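Local structure of Mannose/sialic acid-binding lectin (Polygonatum cyrtonema, 3A0C) at residues A[2-7]-A[53-58]; A[20-25]-A[91-96]; A[60-65]-A[77-82]. The protein is a mannose-binding plant lectin with anti-HIV activity, of which this chain is the bulb-type lectin domain, a beta-prism II fold. All blocks are in the same frame, centred on the assembly; numbering follows the deposited sequence.

Interaction 1: A[2-7]-A[53-58]; sequences NSLSSP and CRLTLH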
ATOM      1  N   ASN A   2       1.582  -0.492  -6.926  1.00 15.90           N
ATOM      2  CA  ASN A   2       2.716  -0.835  -6.088  1.00 16.30           C
ATOM      3  C   ASN A   2       2.231  -1.464  -4.785  1.00 16.26           C
ATOM      4  O   ASN A   2       2.858  -1.310  -3.735  1.00 17.89           O
ATOM      5  CB  ASN A   2       3.590   0.394  -5.789  1.00 15.73           C
ATOM      6  CG  ASN A   2       2.870   1.439  -4.991  1.00 15.30           C
ATOM      7  OD1 ASN A   2       2.103   2.221  -5.539  1.00 18.66           O
ATOM      8  ND2 ASN A   2       3.103   1.460  -3.683  1.00 15.43           N
ATOM      9  N   SER A   3       1.109  -2.177  -4.853  1.00 15.88           N
ATOM     10  CA  SER A   3       0.565  -2.834  -3.662  1.00 14.13           C
ATOM     11  C   SER A   3      -0.101  -4.148  -4.021  1.00 12.46           C
ATOM     12  O   SER A   3      -0.581  -4.324  -5.132  1.00 13.71           O
ATOM     13  CB  SER A   3      -0.463  -1.936  -2.960  1.00 14.30           C
ATOM     14  OG  SER A   3      -1.700  -1.964  -3.645  1.00 10.85           O
ATOM     15  N   LEU A   4      -0.104  -5.071  -3.074  1.00 12.30           N
ATOM     16  CA  LEU A   4      -0.726  -6.382  -3.243  1.00 12.74           C
ATOM     17  C   LEU A   4      -1.461  -6.641  -1.932  1.00 12.51           C
ATOM     18  O   LEU A   4      -0.835  -6.784  -0.888  1.00 12.07           O
ATOM     19  CB  LEU A   4       0.326  -7.481  -3.444  1.00 12.76           C
ATOM     20  CG  LEU A   4      -0.252  -8.902  -3.559  1.00 14.21           C
ATOM     21  CD1 LEU A   4      -0.773  -9.096  -4.968  1.00 12.73           C
ATOM     22  CD2 LEU A   4       0.806  -9.966  -3.234  1.00 14.44           C
ATOM     23  N   SER A   5      -2.783  -6.703  -1.975  1.00 12.73           N
ATOM     24  CA  SER A   5      -3.537  -6.916  -0.752  1.00 15.41           C
ATOM     25  C   SER A   5      -4.133  -8.308  -0.579  1.00 14.68           C
ATOM     26  O   SER A   5      -4.500  -8.961  -1.546  1.00 14.84           O
ATOM     27  CB  SER A   5      -4.632  -5.856  -0.628  1.00 15.19           C
ATOM     28  OG  SER A   5      -5.519  -5.918  -1.724  1.00 21.44           O
ATOM     29  N   SER A   6      -4.217  -8.742   0.675  1.00 15.52           N
ATOM     30  CA  SER A   6      -4.762 -10.042   1.038  1.00 17.80           C
ATOM     31  C   SER A   6      -6.120 -10.296   0.385  1.00 17.88           C
ATOM     32  O   SER A   6      -6.984  -9.437   0.422  1.00 17.41           O
ATOM     33  CB  SER A   6      -4.946 -10.106   2.557  1.00 18.35           C
ATOM     34  OG  SER A   6      -3.787  -9.649   3.219  1.00 22.83           O
ATOM     35  N   PRO A   7      -6.340 -11.497  -0.176  1.00 18.58           N
ATOM     36  CA  PRO A   7      -5.420 -12.640  -0.258  1.00 19.62           C
ATOM     37  C   PRO A   7      -4.956 -12.790  -1.693  1.00 19.22           C
ATOM     38  O   PRO A   7      -4.837 -13.897  -2.206  1.00 21.06           O
ATOM     39  CB  PRO A   7      -6.291 -13.802   0.180  1.00 19.78           C
ATOM     40  CG  PRO A   7      -7.572 -13.476  -0.524  1.00 20.48           C
ATOM     41  CD  PRO A   7      -7.731 -11.955  -0.331  1.00 18.92           C
ATOM     42  N   CYS A  53       5.802 -20.450  -9.960  1.00 24.46           N
ATOM     43  CA  CYS A  53       5.589 -19.866  -8.635  1.00 25.53           C
ATOM     44  C   CYS A  53       4.681 -18.627  -8.634  1.00 22.88           C
ATOM     45  O   CYS A  53       4.519 -17.944  -9.653  1.00 20.50           O
ATOM     46  CB  CYS A  53       6.923 -19.477  -7.988  1.00 29.36           C
ATOM     47  SG  CYS A  53       7.856 -20.854  -7.256  1.00 35.30           S
ATOM     48  N   ARG A  54       4.093 -18.369  -7.468  1.00 20.96           N
ATOM     49  CA  ARG A  54       3.228 -17.219  -7.240  1.00 19.41           C
ATOM     50  C   ARG A  54       3.510 -16.759  -5.817  1.00 17.83           C
ATOM     51  O   ARG A  54       3.866 -17.559  -4.965  1.00 16.57           O
ATOM     52  CB  ARG A  54       1.752 -17.590  -7.377  1.00 18.50           C
ATOM     53  CG  ARG A  54       1.252 -18.590  -6.358  1.00 22.53           C
ATOM     54  CD  ARG A  54      -0.212 -18.929  -6.594  1.00 24.32           C
ATOM     55  NE  ARG A  54      -0.576 -20.237  -6.051  1.00 26.28           N
ATOM     56  CZ  ARG A  54      -0.869 -20.469  -4.778  1.00 26.73           C
ATOM     57  NH1 ARG A  54      -0.850 -19.481  -3.890  1.00 29.56           N
ATOM     58  NH2 ARG A  54      -1.179 -21.695  -4.395  1.00 26.34           N
ATOM     59  N   LEU A  55       3.388 -15.464  -5.573  1.00 16.86           N
ATOM     60  CA  LEU A  55       3.614 -14.925  -4.240  1.00 16.89           C
ATOM     61  C   LEU A  55       2.248 -14.561  -3.694  1.00 16.50           C
ATOM     62  O   LEU A  55       1.592 -13.661  -4.199  1.00 19.64           O
ATOM     63  CB  LEU A  55       4.498 -13.674  -4.303  1.00 17.10           C
ATOM     64  CG  LEU A  55       4.721 -13.007  -2.940  1.00 17.17           C
ATOM     65  CD1 LEU A  55       5.932 -13.610  -2.236  1.00 13.56           C
ATOM     66  CD2 LEU A  55       4.900 -11.518  -3.143  1.00 15.72           C
ATOM     67  N   THR A  56       1.813 -15.262  -2.661  1.00 16.61           N
ATOM     68  CA  THR A  56       0.513 -15.009  -2.089  1.00 14.38           C
ATOM     69  C   THR A  56       0.624 -14.363  -0.718  1.00 14.09           C
ATOM     70  O   THR A  56       1.430 -14.793   0.109  1.00 14.27           O
ATOM     71  CB  THR A  56      -0.285 -16.326  -1.939  1.00 14.36           C
ATOM     72  OG1 THR A  56      -0.333 -17.009  -3.196  1.00 15.18           O
ATOM     73  CG2 THR A  56      -1.691 -16.049  -1.483  1.00 12.98           C
ATOM     74  N   LEU A  57      -0.160 -13.306  -0.497  1.00 13.09           N
ATOM     75  CA  LEU A  57      -0.218 -12.665   0.815  1.00 13.33           C
ATOM     76  C   LEU A  57      -1.575 -13.094   1.417  1.00 13.84           C
ATOM     77  O   LEU A  57      -2.625 -12.657   0.967  1.00 12.39           O
ATOM     78  CB  LEU A  57      -0.148 -11.133   0.708  1.00 13.58           C
ATOM     79  CG  LEU A  57      -0.347 -10.378   2.038  1.00 13.16           C
ATOM     80  CD1 LEU A  57       0.713 -10.802   3.023  1.00 13.44           C
ATOM     81  CD2 LEU A  57      -0.287  -8.882   1.829  1.00 12.61           C
ATOM     82  N   HIS A  58      -1.547 -13.970   2.413  1.00 16.01           N
ATOM     83  CA  HIS A  58      -2.767 -14.462   3.052  1.00 17.86           C
ATOM     84  C   HIS A  58      -3.396 -13.428   3.973  1.00 19.96           C
ATOM     85  O   HIS A  58      -2.746 -12.461   4.371  1.00 21.97           O
ATOM     86  CB  HIS A  58      -2.458 -15.727   3.856  1.00 16.99           C
ATOM     87  CG  HIS A  58      -1.953 -16.856   3.019  1.00 18.10           C
ATOM     88  ND1 HIS A  58      -2.748 -17.510   2.104  1.00 18.06           N
ATOM     89  CD2 HIS A  58      -0.723 -17.413   2.919  1.00 17.87           C
ATOM     90  CE1 HIS A  58      -2.029 -18.423   1.475  1.00 19.07           C
ATOM     91  NE2 HIS A  58      -0.796 -18.385   1.950  1.00 18.41           N
TER
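Leu-4 and Leu-57 point at each other across the meeting of two sheets of the beta-prism II, strand 3-5 belonging to one and strand 54-57 to the next. The apolar part comes first. Leu-4 holds CG anti to its own nitrogen (chi1 177°), and this sends the CD2 methyl over the facing strand, where it lies 4.2 Å from CB of Leu-57 and 4.4 Å from CD2 of Leu-55. Leu-57 answers with its own CD2, which rests 3.5 Å from the carbonyl O of Leu-4. Leu-10 and Leu-87, from the neighbouring strands, pack against this leucine group.

The second kind of contact is CA-H...O. The peptide bond between Ser-6 and Pro-7 is cis, so their two CA atoms lie on the same side of it, and both turn on one oxygen, Leu-57 O. The Ser-6 CA lies 3.4 Å from it, the Pro-7 CA 3.1 Å, with similarly open angles at hydrogen of 153° and 154°.

Conventional polar contact is sparse. Ser-6 OG comes within 3.2 Å of His-58 O, but its proton has another acceptor in reach, so that bond is not settled; the firm partner of this hydroxyl is the backbone N of Tyr-85. The methyl CG2 of Thr-56 sits 3.9 Å from Pro-7 O.

Leu-57 O is buried with no hydrogen-bond donor anywhere in the model, and two polarised CA-H groups are what faces it. The sheets meet here through leucine packing and weak C-H donors rather than through backbone pairing.

Interaction 2: A[20-25]-A[91-96]; sequences PSYRLI and QDRNVV
Gln-91 O accepts a 2.7 Å hydrogen bond from a water, and the same water is hydrogen-bonded to Tyr-22 OH at 2.5 Å, bridging the two segments. This is where strand 22-26 of one beta-prism II sheet meets the turn leading into strand 95-104 of another. The Tyr-22 ring also presents its edge to that carbonyl, with CE1 3.2 Å from Gln-91 O, so water and ring edge both engage one oxygen.

The turn itself is an Asx turn: Asn-94 N donates to Asp-92 OD1, approaching from above the carboxylate plane. Arg-93, in the middle of it, has a positive phi and lays its aliphatic chain over one face of the tyrosine. Its CG stands 3.3 Å from the ring centroid and only 6° off the normal, a CH-pi contact, with CB and CD to either side of it. The two side chains cross at about a right angle. Extended through chi2, the Arg-93 chain bends at chi3 (61°) as it leaves the ring face, and the guanidinium, its plane tilted 65° from the ring, runs on to a salt bridge between NH1 and Asp-36 OD2, which should hold the methylenes on the face. The turn also bonds the second subunit: Arg-93 O to Ser-107 OG and Asn-94 OD1 to Gly-106 N of that chain.

Farther in, an apolar pair meets tip to tip: Leu-24 CD2 touches both methyls of Val-95, at 3.8 Å from CG1 and 4.0 Å from CG2.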
ATOM      1  N   PRO A  20      11.361   5.991  -7.723  1.00 27.00           N
ATOM      2  CA  PRO A  20      11.925   6.391  -9.016  1.00 26.15           C
ATOM      3  C   PRO A  20      12.168   5.305 -10.077  1.00 27.07           C
ATOM      4  O   PRO A  20      11.910   5.538 -11.262  1.00 27.11           O
ATOM      5  CB  PRO A  20      13.212   7.101  -8.611  1.00 26.68           C
ATOM      6  CG  PRO A  20      13.612   6.389  -7.358  1.00 27.03           C
ATOM      7  CD  PRO A  20      12.304   6.295  -6.630  1.00 26.90           C
ATOM      8  N   SER A  21      12.656   4.130  -9.672  1.00 26.58           N
ATOM      9  CA  SER A  21      12.938   3.048 -10.625  1.00 25.47           C
ATOM     10  C   SER A  21      12.908   1.672  -9.952  1.00 25.00           C
ATOM     11  O   SER A  21      13.823   0.857 -10.123  1.00 24.52           O
ATOM     12  CB  SER A  21      14.308   3.286 -11.259  1.00 25.38           C
ATOM     13  OG  SER A  21      15.284   3.525 -10.255  1.00 23.80           O
ATOM     14  N   TYR A  22      11.835   1.417  -9.209  1.00 23.78           N
ATOM     15  CA  TYR A  22      11.680   0.171  -8.465  1.00 22.53           C
ATOM     16  C   TYR A  22      10.651  -0.802  -9.046  1.00 21.77           C
ATOM     17  O   TYR A  22       9.563  -0.403  -9.458  1.00 21.07           O
ATOM     18  CB  TYR A  22      11.330   0.510  -7.006  1.00 20.70           C
ATOM     19  CG  TYR A  22      12.272   1.521  -6.373  1.00 18.38           C
ATOM     20  CD1 TYR A  22      11.844   2.340  -5.328  1.00 19.29           C
ATOM     21  CD2 TYR A  22      13.585   1.661  -6.825  1.00 18.81           C
ATOM     22  CE1 TYR A  22      12.693   3.278  -4.751  1.00 18.39           C
ATOM     23  CE2 TYR A  22      14.448   2.586  -6.248  1.00 20.02           C
ATOM     24  CZ  TYR A  22      13.993   3.391  -5.216  1.00 20.43           C
ATOM     25  OH  TYR A  22      14.842   4.304  -4.638  1.00 23.20           O
ATOM     26  N   ARG A  23      11.019  -2.083  -9.061  1.00 22.48           N
ATOM     27  CA  ARG A  23      10.159  -3.152  -9.559  1.00 23.85           C
ATOM     28  C   ARG A  23      10.353  -4.418  -8.722  1.00 21.38           C
ATOM     29  O   ARG A  23      11.448  -4.962  -8.639  1.00 20.06           O
ATOM     30  CB  ARG A  23      10.486  -3.500 -11.013  1.00 27.73           C
ATOM     31  CG  ARG A  23      11.092  -2.382 -11.822  1.00 34.35           C
ATOM     32  CD  ARG A  23      12.373  -2.873 -12.507  1.00 38.74           C
ATOM     33  NE  ARG A  23      12.716  -2.081 -13.690  1.00 42.18           N
ATOM     34  CZ  ARG A  23      13.720  -2.364 -14.512  1.00 43.40           C
ATOM     35  NH1 ARG A  23      14.493  -3.417 -14.281  1.00 43.36           N
ATOM     36  NH2 ARG A  23      13.935  -1.608 -15.577  1.00 43.02           N
ATOM     37  N   LEU A  24       9.272  -4.881  -8.115  1.00 19.70           N
ATOM     38  CA  LEU A  24       9.290  -6.078  -7.297  1.00 17.97           C
ATOM     39  C   LEU A  24       8.621  -7.144  -8.150  1.00 17.50           C
ATOM     40  O   LEU A  24       7.407  -7.105  -8.350  1.00 15.38           O
ATOM     41  CB  LEU A  24       8.484  -5.842  -6.025  1.00 17.56           C
ATOM     42  CG  LEU A  24       8.469  -6.980  -5.019  1.00 17.22           C
ATOM     43  CD1 LEU A  24       9.882  -7.281  -4.535  1.00 15.50           C
ATOM     44  CD2 LEU A  24       7.579  -6.589  -3.870  1.00 17.00           C
ATOM     45  N   ILE A  25       9.410  -8.099  -8.629  1.00 17.93           N
ATOM     46  CA  ILE A  25       8.896  -9.139  -9.508  1.00 20.48           C
ATOM     47  C   ILE A  25       8.956 -10.595  -9.040  1.00 22.13           C
ATOM     48  O   ILE A  25       9.905 -11.029  -8.379  1.00 22.05           O
ATOM     49  CB  ILE A  25       9.587  -9.042 -10.899  1.00 21.06           C
ATOM     50  CG1 ILE A  25       9.018 -10.096 -11.851  1.00 23.10           C
ATOM     51  CG2 ILE A  25      11.076  -9.253 -10.758  1.00 20.44           C
ATOM     52  CD1 ILE A  25       9.473  -9.937 -13.280  1.00 24.99           C
ATOM     53  N   GLN A  91       8.189   4.097  -2.298  1.00 17.17           N
ATOM     54  CA  GLN A  91       9.089   4.988  -3.007  1.00 19.53           C
ATOM     55  C   GLN A  91      10.450   5.096  -2.297  1.00 19.17           C
ATOM     56  O   GLN A  91      11.428   5.541  -2.902  1.00 20.54           O
ATOM     57  CB  GLN A  91       8.460   6.371  -3.153  1.00 22.82           C
ATOM     58  CG  GLN A  91       7.518   6.495  -4.341  1.00 30.75           C
ATOM     59  CD  GLN A  91       6.879   7.884  -4.467  1.00 35.21           C
ATOM     60  OE1 GLN A  91       7.569   8.896  -4.619  1.00 38.69           O
ATOM     61  NE2 GLN A  91       5.553   7.932  -4.403  1.00 38.34           N
ATOM     62  N   ASP A  92      10.519   4.698  -1.023  1.00 17.24           N
ATOM     63  CA  ASP A  92      11.791   4.734  -0.280  1.00 15.23           C
ATOM     64  C   ASP A  92      12.501   3.391  -0.499  1.00 14.14           C
ATOM     65  O   ASP A  92      13.508   3.071   0.125  1.00 13.98           O
ATOM     66  CB  ASP A  92      11.554   5.026   1.215  1.00 14.60           C
ATOM     67  CG  ASP A  92      11.092   3.818   2.011  1.00 16.94           C
ATOM     68  OD1 ASP A  92      10.656   2.810   1.426  1.00 17.81           O
ATOM     69  OD2 ASP A  92      11.158   3.886   3.257  1.00 18.41           O
ATOM     70  N   ARG A  93      11.932   2.619  -1.419  1.00 13.20           N
ATOM     71  CA  ARG A  93      12.436   1.319  -1.826  1.00 12.46           C
ATOM     72  C   ARG A  93      12.271   0.171  -0.832  1.00 12.57           C
ATOM     73  O   ARG A  93      12.712  -0.948  -1.105  1.00 13.34           O
ATOM     74  CB  ARG A  93      13.909   1.425  -2.249  1.00 12.44           C
ATOM     75  CG  ARG A  93      14.256   0.488  -3.419  1.00 11.37           C
ATOM     76  CD  ARG A  93      15.734   0.514  -3.773  1.00 13.07           C
ATOM     77  NE  ARG A  93      16.558   0.075  -2.653  1.00 15.56           N
ATOM     78  CZ  ARG A  93      17.886   0.009  -2.672  1.00 14.06           C
ATOM     79  NH1 ARG A  93      18.571   0.346  -3.753  1.00 15.07           N
ATOM     80  NH2 ARG A  93      18.532  -0.381  -1.594  1.00 15.60           N
ATOM     81  N   ASN A  94      11.644   0.422   0.309  1.00 11.39           N
ATOM     82  CA  ASN A  94      11.440  -0.644   1.287  1.00 11.56           C
ATOM     83  C   ASN A  94      10.131  -1.334   0.913  1.00 11.08           C
ATOM     84  O   ASN A  94       9.211  -0.689   0.450  1.00 12.22           O
ATOM     85  CB  ASN A  94      11.361  -0.061   2.713  1.00 10.76           C
ATOM     86  CG  ASN A  94      11.523  -1.121   3.821  1.00 10.68           C
ATOM     87  OD1 ASN A  94      11.815  -2.284   3.574  1.00 10.68           O
ATOM     88  ND2 ASN A  94      11.342  -0.693   5.055  1.00 11.48           N
ATOM     89  N   VAL A  95      10.074  -2.651   1.081  1.00 13.07           N
ATOM     90  CA  VAL A  95       8.879  -3.439   0.786  1.00 12.54           C
ATOM     91  C   VAL A  95       8.318  -3.915   2.116  1.00 12.48           C
ATOM     92  O   VAL A  95       8.914  -4.751   2.795  1.00 13.42           O
ATOM     93  CB  VAL A  95       9.219  -4.649  -0.094  1.00 14.27           C
ATOM     94  CG1 VAL A  95       8.000  -5.545  -0.238  1.00 15.53           C
ATOM     95  CG2 VAL A  95       9.709  -4.158  -1.466  1.00 14.74           C
ATOM     96  N   VAL A  96       7.150  -3.380   2.470  1.00 13.33           N
ATOM     97  CA  VAL A  96       6.511  -3.642   3.752  1.00 10.97           C
ATOM     98  C   VAL A  96       5.119  -4.275   3.716  1.00 10.96           C
ATOM     99  O   VAL A  96       4.311  -4.005   2.824  1.00 10.68           O
ATOM    100  CB  VAL A  96       6.404  -2.306   4.541  1.00 10.90           C
ATOM    101  CG1 VAL A  96       6.028  -2.561   5.979  1.00 10.68           C
ATOM    102  CG2 VAL A  96       7.709  -1.539   4.432  1.00 10.68           C
TER
HETATM  103  O   HOH W   1      14.105   5.531  -2.644  1.00 25.98           O

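Interaction 3: A[60-65]-A[77-82]; sequences NGNLVI and KTNGKE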
ATOM      1  N   ASN A  60      -3.899 -13.557   6.948  1.00 21.74           N
ATOM      2  CA  ASN A  60      -3.339 -13.566   8.297  1.00 19.65           C
ATOM      3  C   ASN A  60      -1.974 -12.879   8.368  1.00 18.39           C
ATOM      4  O   ASN A  60      -1.331 -12.866   9.412  1.00 17.62           O
ATOM      5  CB  ASN A  60      -3.270 -14.994   8.866  1.00 20.67           C
ATOM      6  CG  ASN A  60      -2.317 -15.892   8.110  1.00 20.65           C
ATOM      7  OD1 ASN A  60      -1.823 -15.546   7.042  1.00 22.16           O
ATOM      8  ND2 ASN A  60      -2.058 -17.068   8.663  1.00 22.02           N
ATOM      9  N   GLY A  61      -1.547 -12.293   7.251  1.00 17.79           N
ATOM     10  CA  GLY A  61      -0.293 -11.566   7.239  1.00 15.50           C
ATOM     11  C   GLY A  61       0.899 -12.365   6.796  1.00 13.42           C
ATOM     12  O   GLY A  61       2.005 -11.839   6.733  1.00 14.22           O
ATOM     13  N   ASN A  62       0.681 -13.629   6.474  1.00 12.47           N
ATOM     14  CA  ASN A  62       1.778 -14.472   6.042  1.00 12.31           C
ATOM     15  C   ASN A  62       1.975 -14.362   4.537  1.00 12.94           C
ATOM     16  O   ASN A  62       1.040 -14.556   3.768  1.00 13.89           O
ATOM     17  CB  ASN A  62       1.523 -15.935   6.457  1.00 10.89           C
ATOM     18  CG  ASN A  62       2.752 -16.822   6.280  1.00 10.68           C
ATOM     19  OD1 ASN A  62       3.874 -16.398   6.538  1.00 11.76           O
ATOM     20  ND2 ASN A  62       2.542 -18.053   5.855  1.00 11.93           N
ATOM     21  N   LEU A  63       3.199 -14.032   4.128  1.00 14.07           N
ATOM     22  CA  LEU A  63       3.551 -13.902   2.718  1.00 15.26           C
ATOM     23  C   LEU A  63       4.285 -15.190   2.311  1.00 15.78           C
ATOM     24  O   LEU A  63       5.367 -15.486   2.829  1.00 17.72           O
ATOM     25  CB  LEU A  63       4.450 -12.688   2.534  1.00 13.58           C
ATOM     26  CG  LEU A  63       4.779 -12.324   1.096  1.00 13.00           C
ATOM     27  CD1 LEU A  63       3.517 -11.949   0.333  1.00 12.10           C
ATOM     28  CD2 LEU A  63       5.752 -11.179   1.130  1.00 13.61           C
ATOM     29  N   VAL A  64       3.702 -15.945   1.381  1.00 16.10           N
ATOM     30  CA  VAL A  64       4.260 -17.228   0.962  1.00 14.25           C
ATOM     31  C   VAL A  64       4.501 -17.401  -0.537  1.00 14.77           C
ATOM     32  O   VAL A  64       3.741 -16.883  -1.356  1.00 15.09           O
ATOM     33  CB  VAL A  64       3.309 -18.362   1.420  1.00 14.27           C
ATOM     34  CG1 VAL A  64       3.945 -19.728   1.189  1.00 12.64           C
ATOM     35  CG2 VAL A  64       2.917 -18.143   2.876  1.00 13.22           C
ATOM     36  N   ILE A  65       5.567 -18.124  -0.888  1.00 14.73           N
ATOM     37  CA  ILE A  65       5.869 -18.415  -2.289  1.00 15.52           C
ATOM     38  C   ILE A  65       5.534 -19.901  -2.483  1.00 16.33           C
ATOM     39  O   ILE A  65       6.043 -20.750  -1.765  1.00 15.86           O
ATOM     40  CB  ILE A  65       7.373 -18.184  -2.652  1.00 15.61           C
ATOM     41  CG1 ILE A  65       7.688 -16.687  -2.742  1.00 14.65           C
ATOM     42  CG2 ILE A  65       7.700 -18.831  -4.007  1.00 15.22           C
ATOM     43  CD1 ILE A  65       9.146 -16.387  -3.054  1.00 12.67           C
ATOM     44  N   LYS A  77       6.500 -16.212   7.300  1.00 21.75           N
ATOM     45  CA  LYS A  77       5.930 -16.852   8.486  1.00 23.06           C
ATOM     46  C   LYS A  77       5.416 -15.834   9.516  1.00 22.54           C
ATOM     47  O   LYS A  77       5.388 -16.092  10.708  1.00 21.40           O
ATOM     48  CB  LYS A  77       6.962 -17.784   9.118  1.00 23.91           C
ATOM     49  CG  LYS A  77       6.410 -18.639  10.240  1.00 27.39           C
ATOM     50  CD  LYS A  77       7.347 -19.790  10.571  1.00 29.71           C
ATOM     51  CE  LYS A  77       6.956 -20.452  11.883  1.00 29.71           C
ATOM     52  NZ  LYS A  77       7.757 -21.679  12.143  1.00 31.16           N
ATOM     53  N   THR A  78       4.991 -14.677   9.025  1.00 23.60           N
ATOM     54  CA  THR A  78       4.487 -13.601   9.872  1.00 22.95           C
ATOM     55  C   THR A  78       2.964 -13.630   9.902  1.00 24.66           C
ATOM     56  O   THR A  78       2.302 -12.613   9.692  1.00 25.56           O
ATOM     57  CB  THR A  78       4.932 -12.252   9.327  1.00 20.26           C
ATOM     58  OG1 THR A  78       4.456 -12.121   7.986  1.00 20.67           O
ATOM     59  CG2 THR A  78       6.452 -12.144   9.341  1.00 19.41           C
ATOM     60  N   ASN A  79       2.404 -14.799  10.163  1.00 25.76           N
ATOM     61  CA  ASN A  79       0.959 -14.918  10.198  1.00 27.82           C
ATOM     62  C   ASN A  79       0.386 -14.714  11.593  1.00 27.95           C
ATOM     63  O   ASN A  79       0.820 -15.346  12.552  1.00 27.73           O
ATOM     64  CB  ASN A  79       0.535 -16.279   9.665  1.00 29.56           C
ATOM     65  CG  ASN A  79       1.178 -17.409  10.408  1.00 32.30           C
ATOM     66  OD1 ASN A  79       2.401 -17.551  10.404  1.00 35.12           O
ATOM     67  ND2 ASN A  79       0.362 -18.224  11.061  1.00 32.95           N
ATOM     68  N   GLY A  80      -0.596 -13.826  11.696  1.00 27.82           N
ATOM     69  CA  GLY A  80      -1.214 -13.557  12.972  1.00 27.16           C
ATOM     70  C   GLY A  80      -2.718 -13.492  12.818  1.00 28.66           C
ATOM     71  O   GLY A  80      -3.327 -14.391  12.228  1.00 28.33           O
ATOM     72  N   LYS A  81      -3.313 -12.414  13.329  1.00 28.20           N
ATOM     73  CA  LYS A  81      -4.759 -12.216  13.265  1.00 27.21           C
ATOM     74  C   LYS A  81      -5.341 -12.285  11.871  1.00 26.71           C
ATOM     75  O   LYS A  81      -4.927 -11.557  10.967  1.00 27.74           O
ATOM     76  CB  LYS A  81      -5.148 -10.882  13.908  1.00 27.75           C
ATOM     77  CG  LYS A  81      -6.595 -10.491  13.657  1.00 27.70           C
ATOM     78  CD  LYS A  81      -7.131  -9.532  14.699  1.00 26.88           C
ATOM     79  CE  LYS A  81      -8.367  -8.794  14.163  1.00 26.73           C
ATOM     80  NZ  LYS A  81      -9.381  -9.676  13.510  1.00 22.51           N
ATOM     81  N   GLU A  82      -6.315 -13.173  11.719  1.00 25.71           N
ATOM     82  CA  GLU A  82      -7.021 -13.387  10.466  1.00 26.23           C
ATOM     83  C   GLU A  82      -7.852 -12.141  10.165  1.00 25.44           C
ATOM     84  O   GLU A  82      -8.880 -11.922  10.786  1.00 25.29           O
ATOM     85  CB  GLU A  82      -7.921 -14.613  10.621  1.00 27.84           C
ATOM     86  CG  GLU A  82      -8.778 -14.940   9.436  1.00 31.39           C
ATOM     87  CD  GLU A  82      -7.971 -15.223   8.205  1.00 33.79           C
ATOM     88  OE1 GLU A  82      -7.049 -16.061   8.263  1.00 35.95           O
ATOM     89  OE2 GLU A  82      -8.274 -14.605   7.170  1.00 37.47           O
TER
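Asn-60 meets the loop 77-82 with both its backbone and its side chain. Its carbonyl O takes the N-H of Gly-80 at 2.6 Å, a short bond in the carbonyl plane with a C=O...N angle of 154°, and Asn-79 CA adds a CA-H...O contact to the same oxygen at 3.2 Å. The side chain lies alongside that of Asn-79, both pointing the same way, while CB of Asn-60 packs 3.4 Å from the carbonyl O of Gly-80. With chi1 at 65°, CG stands between the backbone N and C, and OD1 folds back over its own chain to accept from Asn-62 N at 3.2 Å. That is an Asx turn, the bend that brings the chain into strand 63-66.

Gly-61 fills the middle of this turn at a positive phi, and its lack of a side chain lets the backbone of Thr-78 come close. Gly-61 O accepts from the hydroxyl OG1 of Thr-78 at 2.8 Å, the donor lying 38° above the carbonyl plane. Thr-78 OG1 is also bonded to Thr-76 OG1, so this hydroxyl links the turn to the end of the hairpin.

Asn-62 reaches its side chain toward the start of the loop and packs its CB 3.4 Å from CB of Asn-79. After it, Leu-63 leaves the contact: its backbone pairs with Thr-76, and its side chain turns to Leu-55 and Leu-57 of its own sheet and to Trp-103 of the second subunit.

The loop 77-82 has no regular secondary structure, yet two successive carbonyls of the turn, Asn-60 O and Gly-61 O, bind it. Across this contact the loop is held to the turn by polar bonds, one from a backbone N-H and one from a hydroxyl, which probably help to fix its course past the hairpin.

In the fold
Interactions 1 and 3 are close neighbours, their centres about 11 Å apart, because strands 54-57 and 63-66 run side by side in one four-stranded sheet; Leu-55 and Leu-63 pack together there. The centre of interaction 2 lies about 15 Å from that of interaction 1 and about 21 Å from that of interaction 3, across the chain's centre from the latter. Along the chain interaction 1 closes before 3 opens, whereas 1 and 2 interlock and 3 is nested within 2. Interactions 1 and 2 join the sheet of strands 3-5, 86-89 and 95-104 to each of the other two, while 3 holds the loop after strand 72-75 to the turn before strand 63-66; each touches the second subunit.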